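Long-range contacts in glucose-inhibited division protein A-related protein, probable oxidoreductase (Thermus thermophilus, PDB 2CUL), which binds flavin-adenine dinucleotide in a Rossmann-type fold and is probably an oxidoreductase related to the glucose-inhibited division protein GidA: residues A127-G132 and Y176-L181; Q88-G93 and A144-L149. All blocks are in the same frame, centred on the assembly; numbering follows the deposited sequence.

Interaction 1: residues A127-G132 and Y176-L181. With FAD (flavin-adenine dinucleotide), chain B.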
loop_
_atom_site.group_PDB
_atom_site.type_symbol
_atom_site.label_atom_id
_atom_site.label_comp_id
_atom_site.label_asym_id
_atom_site.label_seq_id
_atom_site.Cartn_x
_atom_site.Cartn_y
_atom_site.Cartn_z
ATOM N N ALA A 127 -8.015 5.662 10.215
ATOM C CA ALA A 127 -7.362 4.912 11.282
ATOM C C ALA A 127 -7.512 5.494 12.681
ATOM O O ALA A 127 -7.386 6.700 12.889
ATOM C CB ALA A 127 -5.881 4.750 10.960
ATOM N N ARG A 128 -7.784 4.609 13.633
ATOM C CA ARG A 128 -7.909 4.973 15.040
ATOM C C ARG A 128 -7.129 3.899 15.785
ATOM O O ARG A 128 -7.495 2.723 15.757
ATOM C CB ARG A 128 -9.373 4.962 15.486
ATOM C CG ARG A 128 -10.280 5.824 14.631
ATOM C CD ARG A 128 -11.694 5.844 15.188
ATOM N NE ARG A 128 -11.809 6.738 16.336
ATOM C CZ ARG A 128 -12.889 6.837 17.103
ATOM N NH1 ARG A 128 -13.956 6.091 16.853
ATOM N NH2 ARG A 128 -12.910 7.699 18.110
ATOM N N LEU A 129 -6.044 4.306 16.433
ATOM C CA LEU A 129 -5.200 3.372 17.167
ATOM C C LEU A 129 -5.482 3.488 18.662
ATOM O O LEU A 129 -5.300 4.550 19.257
ATOM C CB LEU A 129 -3.728 3.668 16.865
ATOM C CG LEU A 129 -2.687 2.633 17.303
ATOM C CD1 LEU A 129 -1.430 2.807 16.466
ATOM C CD2 LEU A 129 -2.387 2.780 18.791
ATOM N N PHE A 130 -5.932 2.384 19.251
ATOM C CA PHE A 130 -6.267 2.328 20.669
ATOM C C PHE A 130 -5.141 1.682 21.465
ATOM O O PHE A 130 -4.928 0.472 21.394
ATOM C CB PHE A 130 -7.561 1.532 20.857
ATOM C CG PHE A 130 -8.717 2.069 20.060
ATOM C CD1 PHE A 130 -9.476 3.130 20.539
ATOM C CD2 PHE A 130 -9.016 1.542 18.809
ATOM C CE1 PHE A 130 -10.518 3.664 19.782
ATOM C CE2 PHE A 130 -10.054 2.067 18.042
ATOM C CZ PHE A 130 -10.807 3.131 18.531
ATOM N N LEU A 131 -4.427 2.503 22.227
ATOM C CA LEU A 131 -3.316 2.031 23.043
ATOM C C LEU A 131 -3.471 2.531 24.473
ATOM O O LEU A 131 -3.138 3.674 24.781
ATOM C CB LEU A 131 -1.992 2.527 22.455
ATOM C CG LEU A 131 -0.704 2.203 23.217
ATOM C CD1 LEU A 131 -0.627 0.718 23.523
ATOM C CD2 LEU A 131 0.485 2.643 22.380
ATOM N N GLY A 132 -3.979 1.665 25.343
ATOM C CA GLY A 132 -4.177 2.047 26.728
ATOM C C GLY A 132 -5.312 3.042 26.859
ATOM O O GLY A 132 -6.436 2.773 26.434
ATOM N N TYR A 176 -2.091 -3.153 21.281
ATOM C CA TYR A 176 -2.994 -2.117 20.802
ATOM C C TYR A 176 -3.863 -2.616 19.657
ATOM O O TYR A 176 -3.615 -3.681 19.091
ATOM C CB TYR A 176 -2.199 -0.869 20.380
ATOM C CG TYR A 176 -1.313 -1.020 19.156
ATOM C CD1 TYR A 176 -1.821 -0.831 17.869
ATOM C CD2 TYR A 176 0.046 -1.308 19.286
ATOM C CE1 TYR A 176 -0.996 -0.918 16.744
ATOM C CE2 TYR A 176 0.881 -1.399 18.168
ATOM C CZ TYR A 176 0.354 -1.198 16.901
ATOM O OH TYR A 176 1.178 -1.252 15.799
ATOM N N ARG A 177 -4.895 -1.846 19.341
ATOM C CA ARG A 177 -5.807 -2.187 18.257
ATOM C C ARG A 177 -5.879 -1.020 17.286
ATOM O O ARG A 177 -5.696 0.136 17.672
ATOM C CB ARG A 177 -7.215 -2.456 18.802
ATOM C CG ARG A 177 -7.376 -3.770 19.542
ATOM C CD ARG A 177 -8.774 -3.908 20.141
ATOM N NE ARG A 177 -9.041 -2.909 21.176
ATOM C CZ ARG A 177 -9.783 -1.819 21.004
ATOM N NH1 ARG A 177 -10.348 -1.569 19.830
ATOM N NH2 ARG A 177 -9.962 -0.975 22.013
ATOM N N VAL A 178 -6.132 -1.328 16.019
ATOM C CA VAL A 178 -6.283 -0.288 15.014
ATOM C C VAL A 178 -7.570 -0.529 14.232
ATOM O O VAL A 178 -7.718 -1.556 13.566
ATOM C CB VAL A 178 -5.116 -0.258 13.997
ATOM C CG1 VAL A 178 -5.426 0.761 12.898
ATOM C CG2 VAL A 178 -3.816 0.119 14.689
ATOM N N ARG A 179 -8.511 0.401 14.343
ATOM C CA ARG A 179 -9.750 0.299 13.592
ATOM C C ARG A 179 -9.515 1.135 12.345
ATOM O O ARG A 179 -9.000 2.253 12.420
ATOM C CB ARG A 179 -10.931 0.838 14.402
ATOM C CG ARG A 179 -11.323 -0.072 15.551
ATOM C CD ARG A 179 -12.640 0.351 16.175
ATOM N NE ARG A 179 -13.051 -0.559 17.241
ATOM C CZ ARG A 179 -14.177 -0.436 17.936
ATOM N NH1 ARG A 179 -15.012 0.562 17.676
ATOM N NH2 ARG A 179 -14.471 -1.310 18.890
ATOM N N TYR A 180 -9.871 0.584 11.193
ATOM C CA TYR A 180 -9.650 1.283 9.942
ATOM C C TYR A 180 -10.766 0.999 8.959
ATOM O O TYR A 180 -11.651 0.180 9.219
ATOM C CB TYR A 180 -8.305 0.844 9.348
ATOM C CG TYR A 180 -8.258 -0.620 8.968
ATOM C CD1 TYR A 180 -8.551 -1.032 7.668
ATOM C CD2 TYR A 180 -7.965 -1.601 9.918
ATOM C CE1 TYR A 180 -8.554 -2.383 7.319
ATOM C CE2 TYR A 180 -7.967 -2.958 9.577
ATOM C CZ TYR A 180 -8.262 -3.338 8.279
ATOM O OH TYR A 180 -8.277 -4.675 7.938
ATOM N N LEU A 181 -10.719 1.687 7.828
ATOM C CA LEU A 181 -11.726 1.512 6.797
ATOM C C LEU A 181 -11.136 0.872 5.553
ATOM O O LEU A 181 -10.057 1.248 5.099
ATOM C CB LEU A 181 -12.336 2.861 6.418
ATOM C CG LEU A 181 -13.090 3.612 7.514
ATOM C CD1 LEU A 181 -13.671 4.890 6.932
ATOM C CD2 LEU A 181 -14.200 2.734 8.071
HETATM P PA FAD B . 0.880 -1.526 4.990
HETATM O O1A FAD B . 0.380 -0.935 6.241
HETATM O O2A FAD B . 1.954 -2.552 5.040
HETATM O O5B FAD B . 1.389 -0.365 4.023
HETATM C C5B FAD B . 0.565 0.775 3.774
HETATM C C4B FAD B . 1.511 1.884 3.330
HETATM O O4B FAD B . 0.706 2.913 2.752
HETATM C C3B FAD B . 2.305 2.544 4.475
HETATM O O3B FAD B . 3.684 2.623 4.187
HETATM C C2B FAD B . 1.643 3.882 4.620
HETATM O O2B FAD B . 2.420 4.894 5.216
HETATM C C1B FAD B . 1.221 4.165 3.181
HETATM N N9A FAD B . 0.159 5.157 3.029
HETATM C C8A FAD B . -1.109 5.104 3.559
HETATM N N7A FAD B . -1.836 6.165 3.230
HETATM C C5A FAD B . -0.994 6.935 2.452
HETATM C C6A FAD B . -1.179 8.179 1.804
HETATM N N6A FAD B . -2.305 8.869 1.844
HETATM N N1A FAD B . -0.109 8.689 1.086
HETATM C C2A FAD B . 1.077 7.991 1.025
HETATM N N3A FAD B . 1.313 6.795 1.626
HETATM C C4A FAD B . 0.250 6.313 2.325
HETATM N N1 FAD B . -0.369 -9.397 9.654
HETATM C C2 FAD B . 0.596 -10.303 10.029
HETATM O O2 FAD B . 0.963 -11.172 9.276
HETATM N N3 FAD B . 1.151 -10.197 11.314
HETATM C C4 FAD B . 0.792 -9.240 12.239
HETATM O O4 FAD B . 1.329 -9.204 13.367
HETATM C C4X FAD B . -0.200 -8.314 11.855
HETATM N N5 FAD B . -0.620 -7.327 12.736
HETATM C C5X FAD B . -1.592 -6.417 12.366
HETATM C C6 FAD B . -1.996 -5.435 13.270
HETATM C C7 FAD B . -2.976 -4.477 12.947
HETATM C C7M FAD B . -3.361 -3.439 13.973
HETATM C C8 FAD B . -3.570 -4.526 11.636
HETATM C C8M FAD B . -4.619 -3.534 11.207
HETATM C C9 FAD B . -3.176 -5.521 10.708
HETATM C C9A FAD B . -2.186 -6.483 11.044
HETATM N N10 FAD B . -1.752 -7.510 10.132
HETATM C C10 FAD B . -0.764 -8.424 10.539
HETATM C "C1'" FAD B . -2.343 -7.651 8.741
HETATM C "C2'" FAD B . -1.499 -7.217 7.521
HETATM O "O2'" FAD B . -0.522 -8.188 7.262
HETATM C "C3'" FAD B . -0.814 -5.850 7.723
HETATM O "O3'" FAD B . -1.772 -4.825 7.981
HETATM C "C4'" FAD B . -0.008 -5.393 6.490
HETATM O "O4'" FAD B . 0.840 -4.294 6.816
HETATM C "C5'" FAD B . -0.990 -5.010 5.365
HETATM O "O5'" FAD B . -0.252 -4.628 4.193
HETATM P P FAD B . -0.636 -3.367 3.313
HETATM O O1P FAD B . 0.335 -3.382 2.207
HETATM O O2P FAD B . -2.088 -3.403 2.929
HETATM O O3P FAD B . -0.424 -2.118 4.247
HETATM O O HOH W 1 -14.440 2.996 16.285
#

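Interaction 2: residues Q88-G93 and A144-L149. With FAD (flavin-adenine dinucleotide), chain B.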
loop_
_atom_site.group_PDB
_atom_site.type_symbol
_atom_site.label_atom_id
_atom_site.label_comp_id
_atom_site.label_asym_id
_atom_site.label_seq_id
_atom_site.Cartn_x
_atom_site.Cartn_y
_atom_site.Cartn_z
ATOM N N GLN A 88 9.102 9.889 -1.421
ATOM C CA GLN A 88 8.214 10.300 -0.339
ATOM C C GLN A 88 7.229 11.364 -0.781
ATOM O O GLN A 88 7.590 12.332 -1.445
ATOM C CB GLN A 88 9.036 10.836 0.840
ATOM C CG GLN A 88 8.218 11.227 2.083
ATOM C CD GLN A 88 7.369 12.480 1.877
ATOM O OE1 GLN A 88 7.829 13.467 1.297
ATOM N NE2 GLN A 88 6.128 12.450 2.365
ATOM N N ALA A 89 5.973 11.159 -0.411
ATOM C CA ALA A 89 4.908 12.105 -0.702
ATOM C C ALA A 89 3.675 11.594 0.019
ATOM O O ALA A 89 3.538 10.389 0.240
ATOM C CB ALA A 89 4.656 12.192 -2.206
ATOM N N THR A 90 2.796 12.509 0.411
ATOM C CA THR A 90 1.572 12.129 1.109
ATOM C C THR A 90 0.376 12.332 0.186
ATOM O O THR A 90 -0.020 13.466 -0.079
ATOM C CB THR A 90 1.369 12.981 2.371
ATOM O OG1 THR A 90 2.538 12.894 3.196
ATOM C CG2 THR A 90 0.167 12.480 3.156
ATOM N N ALA A 91 -0.193 11.238 -0.314
ATOM C CA ALA A 91 -1.340 11.336 -1.206
ATOM C C ALA A 91 -2.524 11.916 -0.446
ATOM O O ALA A 91 -2.868 11.454 0.642
ATOM C CB ALA A 91 -1.697 9.963 -1.773
ATOM N N THR A 92 -3.153 12.928 -1.032
ATOM C CA THR A 92 -4.283 13.587 -0.391
ATOM C C THR A 92 -5.566 13.508 -1.208
ATOM O O THR A 92 -6.634 13.898 -0.736
ATOM C CB THR A 92 -3.971 15.073 -0.135
ATOM O OG1 THR A 92 -3.579 15.695 -1.365
ATOM C CG2 THR A 92 -2.855 15.220 0.890
ATOM N N GLY A 93 -5.463 13.012 -2.433
ATOM C CA GLY A 93 -6.641 12.909 -3.274
ATOM C C GLY A 93 -6.322 12.337 -4.638
ATOM O O GLY A 93 -5.157 12.162 -4.992
ATOM N N ALA A 144 1.594 8.046 11.802
ATOM C CA ALA A 144 0.408 8.874 11.627
ATOM C C ALA A 144 -0.328 8.645 10.311
ATOM O O ALA A 144 0.254 8.198 9.318
ATOM C CB ALA A 144 0.788 10.344 11.754
ATOM N N SER A 145 -1.620 8.954 10.331
ATOM C CA SER A 145 -2.489 8.828 9.172
ATOM C C SER A 145 -3.082 10.193 8.844
ATOM O O SER A 145 -3.706 10.823 9.699
ATOM C CB SER A 145 -3.618 7.835 9.472
ATOM O OG SER A 145 -4.670 7.959 8.528
ATOM N N TYR A 146 -2.851 10.656 7.621
ATOM C CA TYR A 146 -3.383 11.936 7.151
ATOM C C TYR A 146 -4.814 11.652 6.693
ATOM O O TYR A 146 -5.055 10.696 5.962
ATOM C CB TYR A 146 -2.552 12.463 5.976
ATOM C CG TYR A 146 -1.273 13.173 6.375
ATOM C CD1 TYR A 146 -0.280 12.517 7.109
ATOM C CD2 TYR A 146 -1.041 14.496 5.991
ATOM C CE1 TYR A 146 0.913 13.159 7.447
ATOM C CE2 TYR A 146 0.152 15.146 6.324
ATOM C CZ TYR A 146 1.121 14.471 7.049
ATOM O OH TYR A 146 2.294 15.114 7.367
ATOM N N PRO A 147 -5.776 12.496 7.107
ATOM C CA PRO A 147 -7.195 12.342 6.763
ATOM C C PRO A 147 -7.639 12.684 5.344
ATOM O O PRO A 147 -8.714 12.276 4.910
ATOM C CB PRO A 147 -7.877 13.239 7.788
ATOM C CG PRO A 147 -6.928 14.390 7.864
ATOM C CD PRO A 147 -5.576 13.690 7.956
ATOM N N ASP A 148 -6.810 13.422 4.623
ATOM C CA ASP A 148 -7.150 13.871 3.278
ATOM C C ASP A 148 -7.604 12.840 2.253
ATOM O O ASP A 148 -8.633 13.030 1.607
ATOM C CB ASP A 148 -5.978 14.653 2.701
ATOM C CG ASP A 148 -5.484 15.723 3.644
ATOM O OD1 ASP A 148 -5.761 16.915 3.391
ATOM O OD2 ASP A 148 -4.831 15.369 4.642
ATOM N N LEU A 149 -6.847 11.760 2.084
ATOM C CA LEU A 149 -7.216 10.767 1.081
ATOM C C LEU A 149 -8.588 10.154 1.336
ATOM O O LEU A 149 -9.396 10.044 0.416
ATOM C CB LEU A 149 -6.150 9.673 0.987
ATOM C CG LEU A 149 -6.368 8.615 -0.099
ATOM C CD1 LEU A 149 -6.517 9.270 -1.471
ATOM C CD2 LEU A 149 -5.189 7.647 -0.094
HETATM P PA FAD B . 0.880 -1.526 4.990
HETATM O O1A FAD B . 0.380 -0.935 6.241
HETATM O O2A FAD B . 1.954 -2.552 5.040
HETATM O O5B FAD B . 1.389 -0.365 4.023
HETATM C C5B FAD B . 0.565 0.775 3.774
HETATM C C4B FAD B . 1.511 1.884 3.330
HETATM O O4B FAD B . 0.706 2.913 2.752
HETATM C C3B FAD B . 2.305 2.544 4.475
HETATM O O3B FAD B . 3.684 2.623 4.187
HETATM C C2B FAD B . 1.643 3.882 4.620
HETATM O O2B FAD B . 2.420 4.894 5.216
HETATM C C1B FAD B . 1.221 4.165 3.181
HETATM N N9A FAD B . 0.159 5.157 3.029
HETATM C C8A FAD B . -1.109 5.104 3.559
HETATM N N7A FAD B . -1.836 6.165 3.230
HETATM C C5A FAD B . -0.994 6.935 2.452
HETATM C C6A FAD B . -1.179 8.179 1.804
HETATM N N6A FAD B . -2.305 8.869 1.844
HETATM N N1A FAD B . -0.109 8.689 1.086
HETATM C C2A FAD B . 1.077 7.991 1.025
HETATM N N3A FAD B . 1.313 6.795 1.626
HETATM C C4A FAD B . 0.250 6.313 2.325
HETATM N N1 FAD B . -0.369 -9.397 9.654
HETATM C C2 FAD B . 0.596 -10.303 10.029
HETATM O O2 FAD B . 0.963 -11.172 9.276
HETATM N N3 FAD B . 1.151 -10.197 11.314
HETATM C C4 FAD B . 0.792 -9.240 12.239
HETATM O O4 FAD B . 1.329 -9.204 13.367
HETATM C C4X FAD B . -0.200 -8.314 11.855
HETATM N N5 FAD B . -0.620 -7.327 12.736
HETATM C C5X FAD B . -1.592 -6.417 12.366
HETATM C C6 FAD B . -1.996 -5.435 13.270
HETATM C C7 FAD B . -2.976 -4.477 12.947
HETATM C C7M FAD B . -3.361 -3.439 13.973
HETATM C C8 FAD B . -3.570 -4.526 11.636
HETATM C C8M FAD B . -4.619 -3.534 11.207
HETATM C C9 FAD B . -3.176 -5.521 10.708
HETATM C C9A FAD B . -2.186 -6.483 11.044
HETATM N N10 FAD B . -1.752 -7.510 10.132
HETATM C C10 FAD B . -0.764 -8.424 10.539
HETATM C "C1'" FAD B . -2.343 -7.651 8.741
HETATM C "C2'" FAD B . -1.499 -7.217 7.521
HETATM O "O2'" FAD B . -0.522 -8.188 7.262
HETATM C "C3'" FAD B . -0.814 -5.850 7.723
HETATM O "O3'" FAD B . -1.772 -4.825 7.981
HETATM C "C4'" FAD B . -0.008 -5.393 6.490
HETATM O "O4'" FAD B . 0.840 -4.294 6.816
HETATM C "C5'" FAD B . -0.990 -5.010 5.365
HETATM O "O5'" FAD B . -0.252 -4.628 4.193
HETATM P P FAD B . -0.636 -3.367 3.313
HETATM O O1P FAD B . 0.335 -3.382 2.207
HETATM O O2P FAD B . -2.088 -3.403 2.929
HETATM O O3P FAD B . -0.424 -2.118 4.247
HETATM O O HOH W 2 -4.217 11.754 3.103
#

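Interaction 1: residues A127-G132 and Y176-L181
F130 on strand 128-131 packs against R177 and R179 of strand 176-181, on one face of an antiparallel sheet whose two central strands meet here. Its ring edge takes the aliphatic part of R179, with CE2 of F130 3.5 Å from CG of R179. CB of F130 lies under one face of the R177 guanidinium, whose plane is turned only 15° from that of the ring; a broad, flat phenyl suits two long arginine chains at a half-open surface. Replacing this phenyl by alanine would probably open a gap beside both arginine chains, leaving their contact with E164 as their main restraint. On the other face, the branched end of L129 meets the Y176 ring, CG of L129 standing 3.6 Å from CD1 of Y176. With CG between the backbone N and the carbonyl carbon (chi1 68°), the phenol is swung against L129, and its OH finds the amide of L141. V178, beta-branched and compact, fits between L129 and the flavin, its CB 3.6 Å from the methyl C7M of FAD.

Behind them, R128 and R179, and F130 and R177, form hydrogen-bonded pairs, while L129 and V178 make the non-hydrogen-bonded pair between them. E164 of strand 160-167 forms salt bridges with both R177 and R179. Farther out, a water accepts from NH1 of R179 at 2.9 Å and, weakly, from NH1 of R128.

Interaction 2: residues Q88-G93 and A144-L149
T90 and Y146 make the CH-pi contact: the methyl CG2 of T90 stands over one face of the phenol ring, 3.8 Å from its centroid and 21° off the normal. With CG2 anti to the backbone N (chi1 -54° for OG1), the threonine directs its methyl at the ring. W107 meets the same tyrosine edge-to-face.

Van der Waals packing continues at T92 and D148, which lie side by side and point the same way, CB of T92 3.5 Å from CB of D148; short side chains are consistent with so close an approach of strand and helix. L149 sets CB 3.8 Å from O of A91 and brings CD1 against the backbone of G93, whose buried N finds no polar partner.

Polar linkage runs through water: one molecule donates to O of A91 and accepts from N of L149 at 2.8 Å, with a weaker bond to O of Y146.

Within these two segments, the hydrogen bonds to the cofactor come from A91. Its N donates to N1A of FAD, and its O receives N6A at 2.9 Å, a nearly straight bond with 168° at the hydrogen. A small side chain suits the place, since CB of A91 lies 3.5 Å from N1A of FAD. Reading the adenine edge through one residue's amide and carbonyl is a familiar arrangement, here in a Rossmann-type FAD site.

In the fold
Both contacts contribute residues to the FAD pocket, but at different parts of the cofactor: interaction 1 meets the methyl-bearing end of the flavin, interaction 2 the adenine. Both are partly buried, interaction 2 with its centre nearer that of the chain (about 12 Å, against about 18 Å) and with no exposed residue among those touching. Interaction 1 joins neighbouring strands of the four-stranded antiparallel sheet, with regular backbone bonding, a buried apolar face and a partly exposed face bearing arginines. Interaction 2 links strand 84-97 of the mixed Rossmann-type sheet to helix 148-155 through side-chain packing and a bridging water. The two contacts touch where A127 CB lies 4.1 Å from S145 CB.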